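Local coordinates for chloride intracellular channel exc-4 (Caenorhabditis elegans, PDB 2YV9), which may insert into membranes to form chloride ion channels and is required to regulate the lumen size of the growing excretory canal, at residues A[219-222]-A[223-227]; A[270-273]-A[274-277]; A[75-78]-A[79-83]; A[203-206]-A[207-211]; A[151-154]-A[155-159]. All coordinates share one frame; numbering follows the deposited sequence.

Interaction 1 of 5, residues A[219-222]-A[223-227]; sequences THLW and AYILT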
loop_
_atom_site.group_PDB
_atom_site.type_symbol
_atom_site.label_atom_id
_atom_site.label_comp_id
_atom_site.label_asym_id
_atom_site.label_seq_id
_atom_site.Cartn_x
_atom_site.Cartn_y
_atom_site.Cartn_z
ATOM N N THR A 219 2.585 20.544 -26.501
ATOM C CA THR A 219 1.696 19.819 -27.399
ATOM C C THR A 219 1.750 18.295 -27.281
ATOM O O THR A 219 0.725 17.610 -27.415
ATOM C CB THR A 219 2.039 20.157 -28.862
ATOM O OG1 THR A 219 2.294 21.557 -28.958
ATOM C CG2 THR A 219 0.934 19.747 -29.802
ATOM N N HIS A 220 2.962 17.752 -27.091
ATOM C CA HIS A 220 3.143 16.299 -26.960
ATOM C C HIS A 220 2.503 15.803 -25.666
ATOM O O HIS A 220 1.879 14.755 -25.640
ATOM C CB HIS A 220 4.605 15.905 -27.016
ATOM C CG HIS A 220 5.154 15.935 -28.413
ATOM N ND1 HIS A 220 5.517 17.114 -29.022
ATOM C CD2 HIS A 220 5.228 14.974 -29.360
ATOM C CE1 HIS A 220 5.884 16.855 -30.270
ATOM N NE2 HIS A 220 5.691 15.568 -30.506
ATOM N N LEU A 221 2.670 16.599 -24.603
ATOM C CA LEU A 221 2.051 16.255 -23.311
ATOM C C LEU A 221 0.548 16.273 -23.468
ATOM O O LEU A 221 -0.140 15.397 -22.928
ATOM C CB LEU A 221 2.479 17.235 -22.256
ATOM C CG LEU A 221 1.903 17.062 -20.848
ATOM C CD1 LEU A 221 2.352 15.776 -20.307
ATOM C CD2 LEU A 221 2.319 18.226 -19.969
ATOM N N TRP A 222 0.029 17.318 -24.124
ATOM C CA TRP A 222 -1.432 17.433 -24.283
ATOM C C TRP A 222 -1.925 16.304 -25.152
ATOM O O TRP A 222 -3.023 15.760 -24.961
ATOM C CB TRP A 222 -1.823 18.801 -24.827
ATOM C CG TRP A 222 -2.048 19.815 -23.734
ATOM C CD1 TRP A 222 -1.274 20.863 -23.407
ATOM C CD2 TRP A 222 -3.174 19.851 -22.866
ATOM N NE1 TRP A 222 -1.856 21.580 -22.379
ATOM C CE2 TRP A 222 -3.024 20.941 -22.029
ATOM C CE3 TRP A 222 -4.295 19.040 -22.717
ATOM C CZ2 TRP A 222 -3.960 21.226 -21.023
ATOM C CZ3 TRP A 222 -5.212 19.323 -21.742
ATOM C CH2 TRP A 222 -5.058 20.391 -20.931
ATOM N N ALA A 223 -1.119 15.895 -26.141
ATOM C CA ALA A 223 -1.483 14.729 -26.917
ATOM C C ALA A 223 -1.586 13.416 -26.090
ATOM O O ALA A 223 -2.442 12.563 -26.310
ATOM C CB ALA A 223 -0.513 14.510 -28.073
ATOM N N TYR A 224 -0.706 13.287 -25.116
ATOM C CA TYR A 224 -0.700 12.158 -24.205
ATOM C C TYR A 224 -1.935 12.240 -23.271
ATOM O O TYR A 224 -2.595 11.229 -22.987
ATOM C CB TYR A 224 0.611 12.179 -23.425
ATOM C CG TYR A 224 0.779 11.141 -22.364
ATOM C CD1 TYR A 224 1.230 9.849 -22.664
ATOM C CD2 TYR A 224 0.524 11.442 -21.011
ATOM C CE1 TYR A 224 1.347 8.919 -21.717
ATOM C CE2 TYR A 224 0.669 10.462 -20.034
ATOM C CZ TYR A 224 1.133 9.242 -20.376
ATOM O OH TYR A 224 1.290 8.272 -19.441
ATOM N N ILE A 225 -2.298 13.446 -22.848
ATOM C CA ILE A 225 -3.537 13.590 -22.050
ATOM C C ILE A 225 -4.747 13.195 -22.931
ATOM O O ILE A 225 -5.671 12.476 -22.516
ATOM C CB ILE A 225 -3.650 15.013 -21.502
ATOM C CG1 ILE A 225 -2.535 15.242 -20.453
ATOM C CG2 ILE A 225 -5.070 15.256 -20.897
ATOM C CD1 ILE A 225 -2.264 16.690 -20.111
ATOM N N LEU A 226 -4.760 13.660 -24.169
ATOM C CA LEU A 226 -5.787 13.206 -25.118
ATOM C C LEU A 226 -5.817 11.687 -25.258
ATOM O O LEU A 226 -6.878 11.099 -25.223
ATOM C CB LEU A 226 -5.580 13.871 -26.467
ATOM C CG LEU A 226 -6.604 13.533 -27.560
ATOM C CD1 LEU A 226 -8.086 13.633 -27.147
ATOM C CD2 LEU A 226 -6.300 14.420 -28.831
ATOM N N THR A 227 -4.647 11.070 -25.375
ATOM C CA THR A 227 -4.555 9.624 -25.369
ATOM C C THR A 227 -5.248 9.067 -24.125
ATOM O O THR A 227 -6.019 8.148 -24.221
ATOM C CB THR A 227 -3.114 9.175 -25.525
ATOM O OG1 THR A 227 -2.669 9.643 -26.815
ATOM C CG2 THR A 227 -3.009 7.686 -25.443
#
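Two torsions bring Ile225 and Trp222 together one helical turn apart. In Ile225 the CG1 branch lies opposite the carbonyl carbon (chi1 -68°), and the nearly extended continuation sends CD1 back along the helix; the indole of Trp222 (chi1 -89°) lies across the flank of the helix, one face under that methyl. The result is a CH-pi contact: CD1 of Ile225 sits 4.3 Å from the centroid of the six-membered ring of Trp222, only 19° off the ring normal, over the face but shifted toward the rim. The same methyl reaches Leu221, with CG of Leu221 4.2 Å from CD1 of Ile225, so one branch bridges two neighbours of the preceding turn. With an alanine at Ile225, lacking that branch, this part of the indole face and the flank of Leu221 would probably lose their aliphatic cover. Beneath the side chains runs an unbroken ladder of i to i+4 bonds, from Ala223 N to Thr219 O (2.8 Å) onward. Its straightest rung is Leu226 N to Trp222 O, 2.8 Å long. Tyr224 turns its ring off in another direction, and its hydroxyl is hydrogen-bonded to Asp192, while the indole NE1 of Trp222 bonds to the carbonyl of Ile214. Both polar tips in this buried setting therefore have partners. The pattern, an aromatic residue with an aliphatic one three places later lying across it, is an i to i+3 side-chain contact along an alpha-helix, here one of the helices of the all-helical C-terminal domain of a GST fold.

Interaction 2 of 5, residues A[270-273]-A[274-277]; sequences TIPE and KVLS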
loop_
_atom_site.group_PDB
_atom_site.type_symbol
_atom_site.label_atom_id
_atom_site.label_comp_id
_atom_site.label_asym_id
_atom_site.label_seq_id
_atom_site.Cartn_x
_atom_site.Cartn_y
_atom_site.Cartn_z
ATOM N N THR A 270 -11.635 17.328 -21.734
ATOM C CA THR A 270 -11.685 18.280 -22.825
ATOM C C THR A 270 -10.342 18.933 -22.985
ATOM O O THR A 270 -9.812 19.515 -22.051
ATOM C CB THR A 270 -12.720 19.342 -22.475
ATOM O OG1 THR A 270 -14.006 18.710 -22.488
ATOM C CG2 THR A 270 -12.680 20.483 -23.456
ATOM N N ILE A 271 -9.801 18.844 -24.188
ATOM C CA ILE A 271 -8.563 19.459 -24.554
ATOM C C ILE A 271 -8.803 20.906 -25.018
ATOM O O ILE A 271 -9.761 21.171 -25.752
ATOM C CB ILE A 271 -7.950 18.686 -25.756
ATOM C CG1 ILE A 271 -7.816 17.188 -25.408
ATOM C CG2 ILE A 271 -6.609 19.320 -26.157
ATOM C CD1 ILE A 271 -6.979 16.893 -24.151
ATOM N N PRO A 272 -7.951 21.854 -24.594
ATOM C CA PRO A 272 -8.154 23.206 -25.124
ATOM C C PRO A 272 -8.145 23.258 -26.666
ATOM O O PRO A 272 -7.446 22.474 -27.348
ATOM C CB PRO A 272 -6.982 24.003 -24.550
ATOM C CG PRO A 272 -6.628 23.261 -23.302
ATOM C CD PRO A 272 -6.833 21.808 -23.634
ATOM N N GLU A 273 -8.869 24.252 -27.183
ATOM C CA GLU A 273 -9.132 24.317 -28.616
ATOM C C GLU A 273 -7.878 24.434 -29.478
ATOM O O GLU A 273 -7.736 23.731 -30.495
ATOM C CB GLU A 273 -10.047 25.518 -28.919
ATOM C CG GLU A 273 -10.360 25.738 -30.400
ATOM C CD GLU A 273 -11.511 26.706 -30.567
ATOM O OE1 GLU A 273 -11.227 27.924 -30.610
ATOM O OE2 GLU A 273 -12.675 26.240 -30.557
ATOM N N LYS A 274 -7.037 25.408 -29.129
ATOM C CA LYS A 274 -5.831 25.709 -29.926
ATOM C C LYS A 274 -4.861 24.560 -29.788
ATOM O O LYS A 274 -4.114 24.246 -30.715
ATOM C CB LYS A 274 -5.179 26.996 -29.443
ATOM C CG LYS A 274 -3.934 27.437 -30.237
ATOM C CD LYS A 274 -4.146 27.406 -31.753
ATOM C CE LYS A 274 -2.992 28.069 -32.484
ATOM N NZ LYS A 274 -3.305 28.147 -33.939
ATOM N N VAL A 275 -4.891 23.904 -28.641
ATOM C CA VAL A 275 -4.013 22.732 -28.402
ATOM C C VAL A 275 -4.451 21.555 -29.268
ATOM O O VAL A 275 -3.633 20.835 -29.823
ATOM C CB VAL A 275 -4.028 22.315 -26.937
ATOM C CG1 VAL A 275 -3.251 20.982 -26.729
ATOM C CG2 VAL A 275 -3.478 23.432 -26.052
ATOM N N LEU A 276 -5.757 21.364 -29.419
ATOM C CA LEU A 276 -6.262 20.271 -30.234
ATOM C C LEU A 276 -5.878 20.500 -31.701
ATOM O O LEU A 276 -5.452 19.583 -32.388
ATOM C CB LEU A 276 -7.773 20.107 -30.040
ATOM C CG LEU A 276 -8.405 18.811 -30.571
ATOM C CD1 LEU A 276 -7.605 17.568 -30.213
ATOM C CD2 LEU A 276 -9.853 18.665 -30.093
ATOM N N SER A 277 -5.947 21.759 -32.121
ATOM C CA SER A 277 -5.515 22.130 -33.465
ATOM C C SER A 277 -4.031 21.838 -33.640
ATOM O O SER A 277 -3.658 21.215 -34.645
ATOM C CB SER A 277 -5.815 23.595 -33.742
ATOM O OG SER A 277 -7.222 23.821 -33.728
HETATM O O HOH W 1 -9.469 22.766 -32.086
#
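Val275 forms the apolar centre, with Ile271 and Pro272 each meeting a different methyl. CG1 of Val275 lies 3.8 Å from CG2 of Ile271, the two side chains crossing at about a right angle. CG2 of Val275 runs instead beside the proline ring, 3.9 Å from CB of Pro272, and these two side chains point the same way. The fork of the valine explains this division: with CG1 turned opposite the backbone N (chi1 173°), one branch faces Ile271 and the other Pro272. Ile271 CG2 touches a second partner as well, CB of Leu276 at 4.1 Å. Pro272 occupies the N-cap position, so Ile271 and Leu276 stand at N' and N4 and their contact is a hydrophobic staple, an apolar bracket across the first turn of a helix. The backbone takes over next: Pro272 O accepts from Leu276 N at 2.9 Å, and Glu273 O from Ser277 N at 3.1 Å. A water marks the polar edge. It donates to Glu273 O, at a modelled 2.5 Å so unusually short that the exact length is doubtful, and is also hydrogen-bonded to Ser277 OG, thus joining the carbonyl of the first turn to the serine hydroxyl of the next. The acidic chain of Glu273 and the long chain of Lys274 both leave the contact on the exposed side. In the fold this start of helix 273-280 is laid against helix 219-228: Ile271, Pro272 and Val275 all pack on Trp222, Leu276 meets Leu226, and His216 in the loop before that helix touches both Pro272 and Val275.

Interaction 3 of 5, residues A[75-78]-A[79-83]; sequences LGAQ and PPIMI. With CA (calcium ion), chain C.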
loop_
_atom_site.group_PDB
_atom_site.type_symbol
_atom_site.label_atom_id
_atom_site.label_comp_id
_atom_site.label_asym_id
_atom_site.label_seq_id
_atom_site.Cartn_x
_atom_site.Cartn_y
_atom_site.Cartn_z
ATOM N N LEU A 75 -9.552 -5.374 8.799
ATOM C CA LEU A 75 -8.695 -5.097 9.943
ATOM C C LEU A 75 -7.771 -3.910 9.746
ATOM O O LEU A 75 -6.591 -3.969 10.091
ATOM C CB LEU A 75 -7.885 -6.327 10.336
ATOM C CG LEU A 75 -8.677 -7.543 10.758
ATOM C CD1 LEU A 75 -7.758 -8.710 11.020
ATOM C CD2 LEU A 75 -9.499 -7.219 12.077
ATOM N N GLY A 76 -8.321 -2.815 9.234
ATOM C CA GLY A 76 -7.574 -1.556 9.122
ATOM C C GLY A 76 -6.853 -1.337 7.799
ATOM O O GLY A 76 -6.258 -0.287 7.563
ATOM N N ALA A 77 -6.846 -2.347 6.942
ATOM C CA ALA A 77 -6.233 -2.151 5.640
ATOM C C ALA A 77 -7.050 -1.150 4.855
ATOM O O ALA A 77 -8.273 -1.090 5.019
ATOM C CB ALA A 77 -6.149 -3.480 4.917
ATOM N N GLN A 78 -6.390 -0.393 3.958
ATOM C CA GLN A 78 -7.077 0.622 3.172
ATOM C C GLN A 78 -7.116 0.237 1.706
ATOM O O GLN A 78 -6.184 -0.495 1.232
ATOM C CB GLN A 78 -6.303 1.957 3.251
ATOM C CG GLN A 78 -6.260 2.538 4.666
ATOM C CD GLN A 78 -7.648 2.768 5.213
ATOM O OE1 GLN A 78 -8.073 2.148 6.213
ATOM N NE2 GLN A 78 -8.390 3.637 4.557
ATOM N N PRO A 79 -8.126 0.758 0.976
ATOM C CA PRO A 79 -8.098 0.555 -0.447
ATOM C C PRO A 79 -6.864 1.200 -1.011
ATOM O O PRO A 79 -6.341 2.144 -0.428
ATOM C CB PRO A 79 -9.361 1.249 -0.955
ATOM C CG PRO A 79 -10.233 1.390 0.219
ATOM C CD PRO A 79 -9.315 1.529 1.368
ATOM N N PRO A 80 -6.371 0.667 -2.144
ATOM C CA PRO A 80 -6.902 -0.481 -2.869
ATOM C C PRO A 80 -6.635 -1.820 -2.188
ATOM O O PRO A 80 -5.573 -2.053 -1.576
ATOM C CB PRO A 80 -6.114 -0.457 -4.174
ATOM C CG PRO A 80 -4.816 0.197 -3.796
ATOM C CD PRO A 80 -5.123 1.181 -2.757
ATOM N N ILE A 81 -7.633 -2.698 -2.300
ATOM C CA ILE A 81 -7.558 -4.061 -1.813
ATOM C C ILE A 81 -8.137 -4.936 -2.953
ATOM O O ILE A 81 -9.169 -4.604 -3.527
ATOM C CB ILE A 81 -8.421 -4.299 -0.522
ATOM C CG1 ILE A 81 -7.756 -3.605 0.648
ATOM C CG2 ILE A 81 -8.493 -5.748 -0.184
ATOM C CD1 ILE A 81 -8.710 -3.432 1.818
ATOM N N MET A 82 -7.492 -6.062 -3.247
ATOM C CA MET A 82 -7.913 -6.963 -4.309
ATOM C C MET A 82 -8.169 -8.341 -3.739
ATOM O O MET A 82 -7.331 -8.858 -2.925
ATOM C CB MET A 82 -6.894 -7.008 -5.446
ATOM C CG MET A 82 -7.431 -7.707 -6.698
ATOM S SD MET A 82 -6.293 -7.520 -8.088
ATOM C CE MET A 82 -4.896 -8.509 -7.652
ATOM N N ILE A 83 -9.344 -8.913 -4.109
ATOM C CA ILE A 83 -9.775 -10.209 -3.624
ATOM C C ILE A 83 -9.818 -11.201 -4.751
ATOM O O ILE A 83 -10.310 -10.868 -5.857
ATOM C CB ILE A 83 -11.204 -10.194 -3.007
ATOM C CG1 ILE A 83 -11.359 -9.032 -2.037
ATOM C CG2 ILE A 83 -11.439 -11.489 -2.278
ATOM C CD1 ILE A 83 -10.386 -9.030 -1.040
HETATM CA CA CA C . -3.655 -1.234 0.068
HETATM O O HOH W 2 -3.424 1.372 0.657
#
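Ala77 is where the loop first meets the start of the strand: its CB touches CD1 of Ile81 at 4.0 Å, a small methyl-to-methyl contact across the turn. Ile81 can reach back because its CG1 branch is opposite the carbonyl carbon (chi1 -72°), which carries CG1 to within 3.5 Å of Gln78 O. At Gln78 the important atom is this same carbonyl oxygen, one of the ligands of a calcium ion, at 2.9 Å. Pro80 O binds the ion at 2.7 Å, water 2 does so at the same length, and Thr92 O of a later loop completes the ligands observed. Gln78 O and Pro80 O, 3.3 Å apart, are acceptors that would otherwise repel; the cation they share probably offsets this. The water also donates to Pro79 O at 3.2 Å, so each carbonyl from Gln78 to Pro80 is tied to the ion directly or through one solvent molecule. The turn depends on the cis peptide before Pro80, the cis-proline expected at this point of a thioredoxin-like domain. Gln78 additionally packs on Gln78 of the second subunit. Beyond the turn, strand 81-84 runs antiparallel between strands 19-25 and 89-91; on one side Ile81 and Ile83 lie on helix 68-74, while on the other Pro80 and Met82 meet helix 94-107.

Interaction 4 of 5, residues A[203-206]-A[207-211]; sequences RIIG and LSLLG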
loop_
_atom_site.group_PDB
_atom_site.type_symbol
_atom_site.label_atom_id
_atom_site.label_comp_id
_atom_site.label_asym_id
_atom_site.label_seq_id
_atom_site.Cartn_x
_atom_site.Cartn_y
_atom_site.Cartn_z
ATOM N N ARG A 203 -4.663 18.745 -13.757
ATOM C CA ARG A 203 -5.470 19.601 -14.628
ATOM C C ARG A 203 -6.729 20.119 -13.915
ATOM O O ARG A 203 -7.007 21.317 -13.875
ATOM C CB ARG A 203 -5.887 18.853 -15.892
ATOM C CG ARG A 203 -6.007 19.745 -17.092
ATOM C CD ARG A 203 -7.366 20.300 -17.315
ATOM N NE ARG A 203 -7.381 21.354 -18.336
ATOM C CZ ARG A 203 -8.248 21.435 -19.345
ATOM N NH1 ARG A 203 -9.199 20.543 -19.514
ATOM N NH2 ARG A 203 -8.197 22.469 -20.168
ATOM N N ILE A 204 -7.462 19.194 -13.322
ATOM C CA ILE A 204 -8.707 19.529 -12.595
ATOM C C ILE A 204 -8.422 20.430 -11.407
ATOM O O ILE A 204 -9.114 21.434 -11.208
ATOM C CB ILE A 204 -9.435 18.250 -12.131
ATOM C CG1 ILE A 204 -9.877 17.374 -13.307
ATOM C CG2 ILE A 204 -10.689 18.586 -11.278
ATOM C CD1 ILE A 204 -10.647 18.109 -14.399
ATOM N N ILE A 205 -7.441 20.083 -10.587
ATOM C CA ILE A 205 -7.141 20.882 -9.379
ATOM C C ILE A 205 -6.553 22.246 -9.799
ATOM O O ILE A 205 -6.852 23.294 -9.229
ATOM C CB ILE A 205 -6.217 20.144 -8.415
ATOM C CG1 ILE A 205 -6.928 18.927 -7.848
ATOM C CG2 ILE A 205 -5.731 21.072 -7.241
ATOM C CD1 ILE A 205 -8.293 19.257 -7.174
ATOM N N GLY A 206 -5.711 22.249 -10.830
ATOM C CA GLY A 206 -5.267 23.532 -11.367
ATOM C C GLY A 206 -6.376 24.487 -11.765
ATOM O O GLY A 206 -6.386 25.687 -11.339
ATOM N N LEU A 207 -7.318 24.009 -12.575
ATOM C CA LEU A 207 -8.400 24.886 -13.069
ATOM C C LEU A 207 -9.319 25.248 -11.918
ATOM O O LEU A 207 -9.787 26.392 -11.842
ATOM C CB LEU A 207 -9.209 24.266 -14.213
ATOM C CG LEU A 207 -8.429 24.218 -15.548
ATOM C CD1 LEU A 207 -9.358 23.694 -16.618
ATOM C CD2 LEU A 207 -7.886 25.581 -15.945
ATOM N N SER A 208 -9.571 24.307 -11.020
ATOM C CA SER A 208 -10.667 24.529 -10.048
ATOM C C SER A 208 -10.262 25.258 -8.776
ATOM O O SER A 208 -11.042 26.093 -8.253
ATOM C CB SER A 208 -11.336 23.227 -9.683
ATOM O OG SER A 208 -10.445 22.403 -8.955
ATOM N N LEU A 209 -9.064 24.951 -8.276
ATOM C CA LEU A 209 -8.543 25.465 -7.035
ATOM C C LEU A 209 -7.284 26.353 -7.099
ATOM O O LEU A 209 -7.104 27.263 -6.269
ATOM C CB LEU A 209 -8.218 24.298 -6.088
ATOM C CG LEU A 209 -9.310 23.376 -5.542
ATOM C CD1 LEU A 209 -8.679 22.231 -4.695
ATOM C CD2 LEU A 209 -10.277 24.187 -4.738
ATOM N N LEU A 210 -6.362 26.067 -8.008
ATOM C CA LEU A 210 -5.076 26.717 -7.917
ATOM C C LEU A 210 -4.814 27.787 -8.956
ATOM O O LEU A 210 -3.808 28.483 -8.867
ATOM C CB LEU A 210 -3.965 25.678 -7.959
ATOM C CG LEU A 210 -3.896 24.587 -6.884
ATOM C CD1 LEU A 210 -2.745 23.649 -7.011
ATOM C CD2 LEU A 210 -3.860 25.183 -5.483
ATOM N N GLY A 211 -5.666 27.907 -9.956
ATOM C CA GLY A 211 -5.591 29.079 -10.839
ATOM C C GLY A 211 -4.643 28.929 -12.025
ATOM O O GLY A 211 -4.060 29.899 -12.476
#
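Ser208 grips the carbonyl of Ile204 twice: its OG donates to Ile204 O at 2.8 Å and its backbone N at 2.9 Å, the two arriving from opposite faces of the carbonyl plane. The hydroxyl can do this because chi1 of 67° tucks it between the backbone N and the carbonyl carbon, folded back on the helix. One residue on, Ile205 O is also shared, by Leu209 N and by Leu210 N, and here the helix widens. Gly211 N then bonds to Gly206 O at 2.7 Å, in the carbonyl plane, another i to i+5 link. The charged end of Arg203 is directed outside the pair, NE making a salt bridge with Asp213. Over one face of its guanidinium lies a methyl of Leu207, with CD1 3.5 Å from NE of Arg203. A leucine in place of Arg203 would probably leave Asp213 without this positive mate and take the flat guanidinium away from the Leu207 methyl. On another side of the helix Ile205 does the packing: its CD1 is 3.9 Å from CD1 of Leu209, the chains side by side, and its CG2 is 4.0 Å from CD1 of Leu210. Ile205 and Leu210 continue onto Phe130 of helix 117-140. A last pi-type turn with i to i+5 bonds, followed by a glycine of positive phi, Gly211, is the C-terminal end of helix 190-210; glycine in that conformation is a common helix terminator.

Interaction 5 of 5, residues A[151-154]-A[155-159]; sequences EDLP and AQIKV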
loop_
_atom_site.group_PDB
_atom_site.type_symbol
_atom_site.label_atom_id
_atom_site.label_comp_id
_atom_site.label_asym_id
_atom_site.label_seq_id
_atom_site.Cartn_x
_atom_site.Cartn_y
_atom_site.Cartn_z
ATOM N N GLU A 151 -0.061 34.615 -11.085
ATOM C CA GLU A 151 0.866 35.641 -11.574
ATOM C C GLU A 151 1.232 36.662 -10.495
ATOM O O GLU A 151 2.291 37.277 -10.570
ATOM C CB GLU A 151 0.279 36.357 -12.807
ATOM C CG GLU A 151 -0.958 37.174 -12.538
ATOM C CD GLU A 151 -1.597 37.680 -13.810
ATOM O OE1 GLU A 151 -0.955 38.486 -14.528
ATOM O OE2 GLU A 151 -2.748 37.270 -14.088
ATOM N N ASP A 152 0.379 36.811 -9.482
ATOM C CA ASP A 152 0.658 37.723 -8.350
ATOM C C ASP A 152 1.378 37.098 -7.159
ATOM O O ASP A 152 1.526 37.750 -6.123
ATOM C CB ASP A 152 -0.637 38.362 -7.842
ATOM C CG ASP A 152 -1.380 39.101 -8.923
ATOM O OD1 ASP A 152 -0.696 39.635 -9.818
ATOM O OD2 ASP A 152 -2.635 39.147 -8.872
ATOM N N LEU A 153 1.831 35.856 -7.269
ATOM C CA LEU A 153 2.364 35.173 -6.102
ATOM C C LEU A 153 3.781 35.598 -5.821
ATOM O O LEU A 153 4.546 35.794 -6.763
ATOM C CB LEU A 153 2.362 33.655 -6.308
ATOM C CG LEU A 153 0.981 33.014 -6.317
ATOM C CD1 LEU A 153 1.085 31.572 -6.753
ATOM C CD2 LEU A 153 0.343 33.143 -4.892
ATOM N N PRO A 154 4.151 35.697 -4.527
ATOM C CA PRO A 154 5.533 36.034 -4.179
ATOM C C PRO A 154 6.471 34.872 -4.506
ATOM O O PRO A 154 6.023 33.723 -4.592
ATOM C CB PRO A 154 5.460 36.268 -2.665
ATOM C CG PRO A 154 4.353 35.368 -2.222
ATOM C CD PRO A 154 3.335 35.434 -3.323
ATOM N N ALA A 155 7.772 35.134 -4.663
ATOM C CA ALA A 155 8.662 34.110 -5.193
ATOM C C ALA A 155 8.672 32.772 -4.451
ATOM O O ALA A 155 8.796 31.722 -5.080
ATOM C CB ALA A 155 10.083 34.649 -5.305
ATOM N N GLN A 156 8.547 32.787 -3.115
ATOM C CA GLN A 156 8.664 31.541 -2.346
ATOM C C GLN A 156 7.439 30.614 -2.473
ATOM O O GLN A 156 7.554 29.418 -2.152
ATOM C CB GLN A 156 8.961 31.804 -0.864
ATOM C CG GLN A 156 7.744 32.195 -0.002
ATOM C CD GLN A 156 7.228 33.593 -0.263
ATOM O OE1 GLN A 156 7.714 34.296 -1.138
ATOM N NE2 GLN A 156 6.210 34.013 0.503
ATOM N N ILE A 157 6.340 31.145 -3.004
ATOM C CA ILE A 157 5.188 30.329 -3.354
ATOM C C ILE A 157 5.213 29.976 -4.850
ATOM O O ILE A 157 4.974 28.832 -5.229
ATOM C CB ILE A 157 3.904 31.016 -2.972
ATOM C CG1 ILE A 157 3.951 31.314 -1.466
ATOM C CG2 ILE A 157 2.661 30.134 -3.273
ATOM C CD1 ILE A 157 2.963 32.139 -1.102
ATOM N N LYS A 158 5.501 30.987 -5.669
ATOM C CA LYS A 158 5.462 30.780 -7.122
ATOM C C LYS A 158 6.510 29.792 -7.621
ATOM O O LYS A 158 6.264 29.069 -8.627
ATOM C CB LYS A 158 5.616 32.089 -7.866
ATOM C CG LYS A 158 5.189 31.935 -9.344
ATOM C CD LYS A 158 5.012 33.239 -10.020
ATOM C CE LYS A 158 4.550 33.060 -11.444
ATOM N NZ LYS A 158 5.552 32.354 -12.308
ATOM N N VAL A 159 7.635 29.664 -6.918
ATOM C CA VAL A 159 8.661 28.686 -7.307
ATOM C C VAL A 159 8.121 27.245 -7.436
ATOM O O VAL A 159 8.498 26.541 -8.355
ATOM C CB VAL A 159 9.954 28.715 -6.415
ATOM C CG1 VAL A 159 9.659 28.409 -4.969
ATOM C CG2 VAL A 159 11.015 27.723 -6.963
#
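Leu153 and Ile157 make up much of the close-fitting side, with Pro154 between them in sequence. CD1 of Leu153 lies 4.1 Å from CG2 of Ile157, the side chains at about a right angle, while the other branch of the isoleucine reaches the proline ring, CD1 of Ile157 to CG of Pro154 measuring 3.7 Å. Phe140 of helix 117-140 packs on all three. Pro154 O anchors the backbone, accepting from Ile157 N, which stands above the carbonyl plane, and from Lys158 N at 3.0 Å along a nearly straight line (174°). The solvent side is looser. Gln156 folds its amide back beside the proline ring, OE1 3.4 Å from CB of Pro154, a contact without a hydrogen bond. Lys158 makes its closest side-chain contact with Leu153 through its root, CB 3.9 Å from CB of Leu153; its NZ is hydrogen-bonded to Asn162, and Glu151, barely touching the lysine chain, forms a salt bridge with Arg149. With Pro154 as N-cap, Leu153 and Lys158 occupy N' and N4, so their aliphatic contact follows the hydrophobic-staple pattern at the N-terminus of helix 155-178.

How the interactions relate
From the N terminus, the order is interaction 3, 5, 4, 1 and 2. Each is a local turn within one continuous stretch, so they follow in series; none nests within or crosses another. Interaction 3 stands apart in the thioredoxin-like domain, centred about 30 Å or more from the centres of the others, where it closes the turn from helix 68-74 into strand 81-84. The rest belong to the helical domain: interactions 5 and 2 begin helices, interaction 4 ends one, and interaction 1 lies within one. Interactions 1, 2 and 4 meet where Trp222, Pro272 and Arg203 converge, tying the successive helices 190-210 and 219-228 to the start of helix 273-280; interaction 5 remains about 6 Å from interaction 4 at the nearest atoms.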